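Local coordinates for protein putative carbohydrate-active enzyme (Uncultured organism, PDB 5WH8) that probably hydrolyses glycosidic bonds in polysaccharides such as cellulose, this chain being the family 5 glycoside hydrolase (cellulase) domain of a longer protein, at residues Y144-E149 with K178-G183; L65-H70 with C104-H109; C182-W187 with V204-H209. All coordinates share one frame; numbering follows the deposited sequence.

In the fold
All three contacts join neighbouring strands of one closed eight-stranded parallel barrel, the TIM-barrel fold of glycoside hydrolase family 5. Contact 2 pairs the second and third strands, contact 1 the fourth and fifth, and contact 3 the fifth and sixth. Contacts 1 and 3 share Cys182 and Gly183, with centres about 8 Å apart. Contact 2 lies about 10 Å from contact 1, centre to centre, and its nearest atoms are about 6 Å from contact 3. Toward the C-terminal strand ends, where this family has its active site, His109, Asn148, Glu149 and His209 gather; Glu149 OE2 meets His209 ND1 at 2.6 Å, probably as a hydrogen bond.

Contact 1 of 3, residues Y144-E149 with K178-G183; sequences YEICNE and KIIICG. With EDO (1,2-ethanediol), chain B.
Tyr144 and Glu145 lie level with Ile180 and Ile181 as parallel neighbours, the fourth and fifth strands of the TIM barrel, joined by a beta-alpha-beta crossover through helix 157-172. The tight part is the strand pair itself. Tyr144 N reaches Ile179 O at 3.0 Å in a nearly straight bond. Tyr144 O takes Ile181 N at 2.8 Å. The next bond, Ile146 N to Ile181 O, stretches to 3.2 Å and bends to 155° as the chain leaves the strand. On the side facing helix 157-172, Ile146 CG2 packs 3.9 Å from Ile180 CG2. Tyr144 CE2 lies 3.7 Å from Lys178 CB, and the lysine chain, bent at three successive torsions, curls so that NZ joins Tyr144 OH in binding Asp175. Glu145 points to the other side of the sheet, extended into the barrel, with its carboxylate held by Arg64 and Thr236.

Looser packing begins where the strands part after Ile181. Here water 1 bridges the backbones: it accepts from Cys147 N at 2.8 Å, donates to Ile181 O and takes a weak bond from Gly183 N. Ile181 O is therefore gripped twice, by Ile146 N and the water. At the N-terminal end of 178-183, an ethanediol, probably carried over from crystallisation, accepts the Ile179 N-H through its O1 at 2.9 Å.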
# COMPACT_ATOMS: atom_id res chain seq x y z
N TYR A 144 2.50 6.31 4.96
CA TYR A 144 2.32 7.33 3.92
C TYR A 144 3.04 6.92 2.62
O TYR A 144 4.28 6.91 2.55
CB TYR A 144 2.85 8.69 4.44
CG TYR A 144 2.19 9.22 5.73
CD1 TYR A 144 0.81 9.11 5.94
CD2 TYR A 144 2.95 9.85 6.71
CE1 TYR A 144 0.22 9.63 7.09
CE2 TYR A 144 2.39 10.34 7.86
CZ TYR A 144 1.02 10.23 8.04
OH TYR A 144 0.44 10.75 9.18
N GLU A 145 2.27 6.57 1.58
CA GLU A 145 2.83 6.20 0.28
C GLU A 145 2.72 7.42 -0.65
O GLU A 145 1.64 7.72 -1.17
CB GLU A 145 2.09 4.97 -0.29
CG GLU A 145 2.60 4.49 -1.65
CD GLU A 145 1.97 3.20 -2.14
OE1 GLU A 145 1.01 2.72 -1.51
OE2 GLU A 145 2.41 2.69 -3.20
N ILE A 146 3.83 8.14 -0.82
CA ILE A 146 3.80 9.51 -1.34
C ILE A 146 3.68 9.61 -2.89
O ILE A 146 3.34 10.70 -3.38
CB ILE A 146 5.04 10.33 -0.82
CG1 ILE A 146 6.37 9.62 -1.15
CG2 ILE A 146 4.92 10.58 0.68
CD1 ILE A 146 7.62 10.53 -0.97
N CYS A 147 3.95 8.53 -3.63
CA CYS A 147 3.78 8.49 -5.10
C CYS A 147 3.79 7.06 -5.67
O CYS A 147 4.83 6.51 -5.99
CB CYS A 147 4.86 9.33 -5.82
SG CYS A 147 6.58 8.99 -5.34
N ASN A 148 2.60 6.50 -5.83
CA ASN A 148 2.39 5.12 -6.32
C ASN A 148 3.41 4.56 -7.35
O ASN A 148 4.23 3.68 -7.01
CB ASN A 148 0.97 5.06 -6.91
CG ASN A 148 0.67 3.76 -7.63
OD1 ASN A 148 0.85 2.67 -7.09
ND2 ASN A 148 0.17 3.87 -8.87
N GLU A 149 3.31 5.02 -8.59
CA GLU A 149 4.12 4.51 -9.71
C GLU A 149 4.65 5.62 -10.61
O GLU A 149 4.04 5.96 -11.63
CB GLU A 149 3.32 3.52 -10.58
CG GLU A 149 3.17 2.16 -9.91
CD GLU A 149 2.39 1.16 -10.74
OE1 GLU A 149 1.95 1.50 -11.86
OE2 GLU A 149 2.20 0.01 -10.28
N LYS A 178 6.44 8.49 11.51
CA LYS A 178 5.59 7.60 10.70
C LYS A 178 6.35 7.11 9.47
O LYS A 178 7.14 7.85 8.91
CB LYS A 178 4.32 8.36 10.32
CG LYS A 178 3.00 7.56 10.36
CD LYS A 178 2.71 6.94 11.70
CE LYS A 178 2.59 7.96 12.83
NZ LYS A 178 1.42 8.88 12.67
N ILE A 179 6.18 5.84 9.09
CA ILE A 179 6.84 5.31 7.89
C ILE A 179 6.33 5.97 6.61
O ILE A 179 5.12 6.13 6.41
CB ILE A 179 6.66 3.79 7.77
CG1 ILE A 179 7.26 3.11 9.00
CG2 ILE A 179 7.28 3.24 6.45
CD1 ILE A 179 7.16 1.61 9.01
N ILE A 180 7.29 6.39 5.78
CA ILE A 180 7.02 6.91 4.44
C ILE A 180 7.54 5.89 3.44
O ILE A 180 8.65 5.36 3.60
CB ILE A 180 7.71 8.29 4.21
CG1 ILE A 180 7.06 9.32 5.14
CG2 ILE A 180 7.61 8.73 2.76
CD1 ILE A 180 7.78 10.65 5.22
N ILE A 181 6.70 5.56 2.45
CA ILE A 181 7.06 4.58 1.41
C ILE A 181 7.17 5.35 0.10
O ILE A 181 6.20 6.00 -0.32
CB ILE A 181 6.00 3.45 1.24
CG1 ILE A 181 5.64 2.80 2.58
CG2 ILE A 181 6.52 2.37 0.23
CD1 ILE A 181 4.43 1.86 2.54
N CYS A 182 8.34 5.28 -0.53
CA CYS A 182 8.66 6.09 -1.70
C CYS A 182 8.72 5.27 -2.97
O CYS A 182 9.49 4.32 -3.06
CB CYS A 182 10.02 6.77 -1.50
SG CYS A 182 10.47 7.94 -2.85
N GLY A 183 7.91 5.66 -3.97
CA GLY A 183 7.87 5.00 -5.26
C GLY A 183 9.19 5.11 -6.00
O GLY A 183 10.04 5.95 -5.65
C1 EDO B . 3.88 3.48 11.21
O1 EDO B . 3.95 4.22 10.00
C2 EDO B . 2.97 2.29 11.02
O2 EDO B . 2.80 1.67 12.28
O HOH W 1 5.31 6.19 -2.88

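Contact 2 of 3, residues L65-H70 with C104-H109; sequences LAIYTH and CIIDWH
Leu65 meets Cys104 and Ile105 first: its N bonds to Ile105 O at 2.8 Å, and its CD1 branch lies 3.7 Å from Cys104 SG. The Leu65 carbonyl then receives the N-H of Asp107. Ala66 turns to the opposite side of the sheet, into the barrel, where its methyl sits over one face of the His109 imidazole, CB 4.1 Å from the ring centroid and displaced toward the rim. That ring is steadied by its own strand, since ND1 donates to the syn side of Asp107 OD2 at 2.7 Å. Ile67 returns to the outer side, which helices 83-100 and 122-135 cover; its N binds Asp107 O, its O takes the N-H of His109, and its CD1 lies alongside Ile106 CG2 at 3.8 Å. Here the second and third strands of a TIM barrel pair, ends of a beta-alpha-beta crossover through helix 83-100, with segment axes 27° apart. Tyr68 points inward beside His109, whose CD2 stands 3.5 Å from Tyr68 CE1 and over the centre of the phenol ring, the two planes inclined at 45°. Water 2 links Tyr68 OH to His109 NE2 at the imidazole edge. Beyond the strand, Thr69 (OG1 at chi1 65°) has CG2 anti to its carbonyl carbon, which brings that methyl over the Trp108 indole, a CH-pi contact 3.6 Å from the five-membered-ring centroid; Trp108 NE1 bonds to Thr121.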
# COMPACT_ATOMS: atom_id res chain seq x y z
N LEU A 65 -5.46 2.58 0.60
CA LEU A 65 -6.38 3.53 0.00
C LEU A 65 -5.70 4.15 -1.22
O LEU A 65 -4.86 5.03 -1.09
CB LEU A 65 -6.78 4.61 1.03
CG LEU A 65 -7.39 4.12 2.34
CD1 LEU A 65 -7.55 5.29 3.27
CD2 LEU A 65 -8.71 3.44 2.12
N ALA A 66 -6.08 3.66 -2.39
CA ALA A 66 -5.51 4.15 -3.65
C ALA A 66 -6.26 5.40 -4.08
O ALA A 66 -7.36 5.32 -4.64
CB ALA A 66 -5.60 3.08 -4.73
N ILE A 67 -5.64 6.55 -3.82
CA ILE A 67 -6.24 7.86 -4.08
C ILE A 67 -5.72 8.36 -5.43
O ILE A 67 -4.66 8.97 -5.50
CB ILE A 67 -5.90 8.83 -2.94
CG1 ILE A 67 -6.45 8.29 -1.61
CG2 ILE A 67 -6.48 10.22 -3.20
CD1 ILE A 67 -5.57 8.61 -0.46
N TYR A 68 -6.43 8.03 -6.50
CA TYR A 68 -5.98 8.44 -7.83
C TYR A 68 -5.88 9.95 -7.88
O TYR A 68 -6.76 10.62 -7.35
CB TYR A 68 -6.94 7.98 -8.91
CG TYR A 68 -6.69 6.58 -9.45
CD1 TYR A 68 -6.98 5.47 -8.68
CD2 TYR A 68 -6.20 6.39 -10.73
CE1 TYR A 68 -6.79 4.19 -9.18
CE2 TYR A 68 -5.99 5.13 -11.23
CZ TYR A 68 -6.30 4.04 -10.46
OH TYR A 68 -6.10 2.76 -10.97
N THR A 69 -4.83 10.47 -8.51
CA THR A 69 -4.69 11.91 -8.62
C THR A 69 -5.41 12.39 -9.88
O THR A 69 -6.00 13.47 -9.90
CB THR A 69 -3.21 12.34 -8.64
OG1 THR A 69 -2.57 11.83 -9.81
CG2 THR A 69 -2.48 11.85 -7.41
N HIS A 70 -5.39 11.54 -10.91
CA HIS A 70 -5.94 11.84 -12.23
C HIS A 70 -6.89 10.76 -12.73
O HIS A 70 -7.22 9.83 -12.00
CB HIS A 70 -4.78 12.05 -13.20
CG HIS A 70 -4.02 13.31 -12.94
ND1 HIS A 70 -3.20 13.46 -11.84
CD2 HIS A 70 -3.96 14.47 -13.62
CE1 HIS A 70 -2.67 14.67 -11.86
NE2 HIS A 70 -3.11 15.30 -12.93
N CYS A 104 -3.06 1.03 7.75
CA CYS A 104 -3.71 1.74 6.65
C CYS A 104 -2.67 2.52 5.86
O CYS A 104 -2.02 3.40 6.41
CB CYS A 104 -4.78 2.69 7.18
SG CYS A 104 -5.70 3.58 5.93
N ILE A 105 -2.56 2.21 4.57
CA ILE A 105 -1.70 2.98 3.67
C ILE A 105 -2.53 4.04 2.98
O ILE A 105 -3.52 3.72 2.31
CB ILE A 105 -1.02 2.12 2.59
CG1 ILE A 105 -0.16 1.03 3.22
CG2 ILE A 105 -0.16 2.98 1.70
CD1 ILE A 105 0.40 0.02 2.22
N ILE A 106 -2.11 5.30 3.16
CA ILE A 106 -2.64 6.44 2.41
C ILE A 106 -1.76 6.58 1.18
O ILE A 106 -0.57 6.95 1.30
CB ILE A 106 -2.62 7.73 3.26
CG1 ILE A 106 -3.48 7.53 4.52
CG2 ILE A 106 -3.12 8.92 2.44
CD1 ILE A 106 -3.49 8.73 5.48
N ASP A 107 -2.31 6.23 0.02
CA ASP A 107 -1.52 6.17 -1.23
C ASP A 107 -1.91 7.30 -2.20
O ASP A 107 -3.03 7.33 -2.72
CB ASP A 107 -1.70 4.77 -1.84
CG ASP A 107 -1.44 4.71 -3.34
OD1 ASP A 107 -0.57 5.42 -3.88
OD2 ASP A 107 -2.14 3.88 -3.99
N TRP A 108 -0.99 8.25 -2.38
CA TRP A 108 -1.13 9.31 -3.39
C TRP A 108 -0.81 8.67 -4.75
O TRP A 108 0.37 8.48 -5.13
CB TRP A 108 -0.19 10.47 -3.05
CG TRP A 108 -0.25 11.68 -3.95
CD1 TRP A 108 0.70 12.08 -4.86
CD2 TRP A 108 -1.30 12.67 -4.01
NE1 TRP A 108 0.32 13.26 -5.46
CE2 TRP A 108 -0.91 13.63 -4.96
CE3 TRP A 108 -2.53 12.82 -3.35
CZ2 TRP A 108 -1.71 14.73 -5.28
CZ3 TRP A 108 -3.31 13.91 -3.65
CH2 TRP A 108 -2.91 14.85 -4.62
N HIS A 109 -1.87 8.29 -5.45
CA HIS A 109 -1.77 7.26 -6.50
C HIS A 109 -1.53 7.88 -7.86
O HIS A 109 -2.43 7.92 -8.69
CB HIS A 109 -3.04 6.39 -6.48
CG HIS A 109 -2.94 5.08 -7.22
ND1 HIS A 109 -2.43 3.94 -6.63
CD2 HIS A 109 -3.36 4.70 -8.46
CE1 HIS A 109 -2.52 2.92 -7.47
NE2 HIS A 109 -3.08 3.35 -8.59
O HOH W 2 -3.62 1.61 -10.45
O HOH W 3 -3.42 9.19 -10.99

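Contact 3 of 3, residues C182-W187 with V204-H209; sequences CGTPTW and VMYTLH. With EDO (1,2-ethanediol), chain C.
Cys182 sits opposite Tyr206 where the fifth and sixth parallel strands of the TIM barrel run together, before residues 182-187 swing off into the loop and a weakly bonded helical turn. Two backbone hydrogen bonds fix the pairing: Cys182 N gives to Met205 O at 2.8 Å, and Cys182 O receives Thr207 N at 3.0 Å.

One hydroxyl continues the polar contact past the strand. Thr184 has OG1 between its backbone N and carbonyl carbon (chi1 54°), and from there it donates to Thr207 O at 3.0 Å, nearly in line with the C=O bond. The side chain thus takes over where backbone pairing has stopped. Farther along, the His209 imidazole is held from outside the two segments, by Glu149 at ND1 and Thr236 at NE2.

Apolar touches are few. The same torsion carries Thr184 CG2 to the edge of the Tyr206 ring, 4.2 Å from CD2, while Tyr206 OH bonds to Leu199 N. Thr207 CB rests against Gly183 CA at 3.8 Å.

Solvent molecules complete the contact. An ethanediol, most likely a crystallant molecule, lies at the Tyr206 ring edge and donates from O2 to Val204 O at 2.8 Å. At the other end, Trp187 O comes near His209 CB, and water 4 bridges the two segments where they have drawn apart, donating to His209 O and, at 2.8 Å, to Trp187 O.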
# COMPACT_ATOMS: atom_id res chain seq x y z
N CYS A 182 8.34 5.28 -0.53
CA CYS A 182 8.66 6.09 -1.70
C CYS A 182 8.72 5.27 -2.97
O CYS A 182 9.49 4.32 -3.06
CB CYS A 182 10.02 6.77 -1.50
SG CYS A 182 10.47 7.94 -2.85
N GLY A 183 7.91 5.66 -3.97
CA GLY A 183 7.87 5.00 -5.26
C GLY A 183 9.19 5.11 -6.00
O GLY A 183 10.04 5.95 -5.65
N THR A 184 9.37 4.25 -7.00
CA THR A 184 10.62 4.21 -7.76
C THR A 184 10.30 4.22 -9.26
O THR A 184 9.14 4.03 -9.66
CB THR A 184 11.47 2.98 -7.36
OG1 THR A 184 10.71 1.77 -7.47
CG2 THR A 184 11.97 3.14 -5.89
N PRO A 185 11.30 4.53 -10.10
CA PRO A 185 11.02 4.65 -11.54
C PRO A 185 10.56 3.35 -12.22
O PRO A 185 10.68 2.24 -11.68
CB PRO A 185 12.37 5.11 -12.13
CG PRO A 185 13.07 5.78 -10.99
CD PRO A 185 12.67 4.98 -9.76
N THR A 186 10.04 3.52 -13.43
CA THR A 186 9.51 2.44 -14.27
C THR A 186 8.42 1.64 -13.51
O THR A 186 8.47 0.42 -13.35
CB THR A 186 10.65 1.53 -14.79
OG1 THR A 186 11.71 2.34 -15.33
CG2 THR A 186 10.13 0.61 -15.88
N TRP A 187 7.41 2.38 -13.07
CA TRP A 187 6.25 1.82 -12.37
C TRP A 187 6.68 1.07 -11.12
O TRP A 187 6.21 -0.05 -10.84
CB TRP A 187 5.41 0.91 -13.28
CG TRP A 187 4.79 1.62 -14.48
CD1 TRP A 187 3.62 2.34 -14.50
CD2 TRP A 187 5.33 1.70 -15.80
NE1 TRP A 187 3.39 2.84 -15.76
CE2 TRP A 187 4.41 2.46 -16.58
CE3 TRP A 187 6.46 1.18 -16.42
CZ2 TRP A 187 4.63 2.73 -17.92
CZ3 TRP A 187 6.67 1.45 -17.76
CH2 TRP A 187 5.74 2.21 -18.50
N VAL A 204 12.19 5.27 6.14
CA VAL A 204 11.77 5.27 4.74
C VAL A 204 11.92 3.87 4.14
O VAL A 204 12.94 3.19 4.34
CB VAL A 204 12.58 6.29 3.89
CG1 VAL A 204 12.25 6.18 2.40
CG2 VAL A 204 12.31 7.71 4.37
N MET A 205 10.89 3.46 3.40
CA MET A 205 10.91 2.22 2.63
C MET A 205 10.68 2.56 1.16
O MET A 205 10.22 3.66 0.85
CB MET A 205 9.83 1.23 3.13
CG MET A 205 9.99 0.92 4.62
SD MET A 205 8.74 -0.22 5.26
CE MET A 205 9.35 -1.76 4.62
N TYR A 206 11.00 1.63 0.26
CA TYR A 206 10.96 1.84 -1.18
C TYR A 206 9.99 0.84 -1.82
O TYR A 206 9.97 -0.36 -1.49
CB TYR A 206 12.37 1.70 -1.78
CG TYR A 206 13.29 2.79 -1.30
CD1 TYR A 206 13.92 2.69 -0.06
CD2 TYR A 206 13.50 3.94 -2.05
CE1 TYR A 206 14.75 3.71 0.41
CE2 TYR A 206 14.35 4.96 -1.58
CZ TYR A 206 14.93 4.84 -0.35
OH TYR A 206 15.78 5.84 0.11
N THR A 207 9.16 1.36 -2.72
CA THR A 207 8.13 0.58 -3.37
C THR A 207 8.65 -0.36 -4.46
O THR A 207 9.42 0.04 -5.34
CB THR A 207 7.13 1.52 -4.01
OG1 THR A 207 6.75 2.49 -3.05
CG2 THR A 207 5.91 0.79 -4.53
N LEU A 208 8.18 -1.60 -4.40
CA LEU A 208 8.34 -2.58 -5.46
C LEU A 208 6.95 -3.06 -5.90
O LEU A 208 6.15 -3.49 -5.06
CB LEU A 208 9.18 -3.77 -4.96
CG LEU A 208 9.39 -4.92 -5.95
CD1 LEU A 208 10.25 -4.48 -7.14
CD2 LEU A 208 9.95 -6.16 -5.21
N HIS A 209 6.65 -2.98 -7.19
CA HIS A 209 5.37 -3.49 -7.73
C HIS A 209 5.65 -4.58 -8.77
O HIS A 209 6.50 -4.41 -9.66
CB HIS A 209 4.55 -2.39 -8.39
CG HIS A 209 3.89 -1.46 -7.42
ND1 HIS A 209 3.07 -0.43 -7.84
CD2 HIS A 209 3.91 -1.40 -6.07
CE1 HIS A 209 2.63 0.23 -6.80
NE2 HIS A 209 3.14 -0.32 -5.70
C1 EDO C . 16.88 1.56 4.85
O1 EDO C . 16.15 1.64 6.08
C2 EDO C . 16.18 2.42 3.81
O2 EDO C . 15.05 1.72 3.26
O HOH W 4 5.80 -2.63 -11.88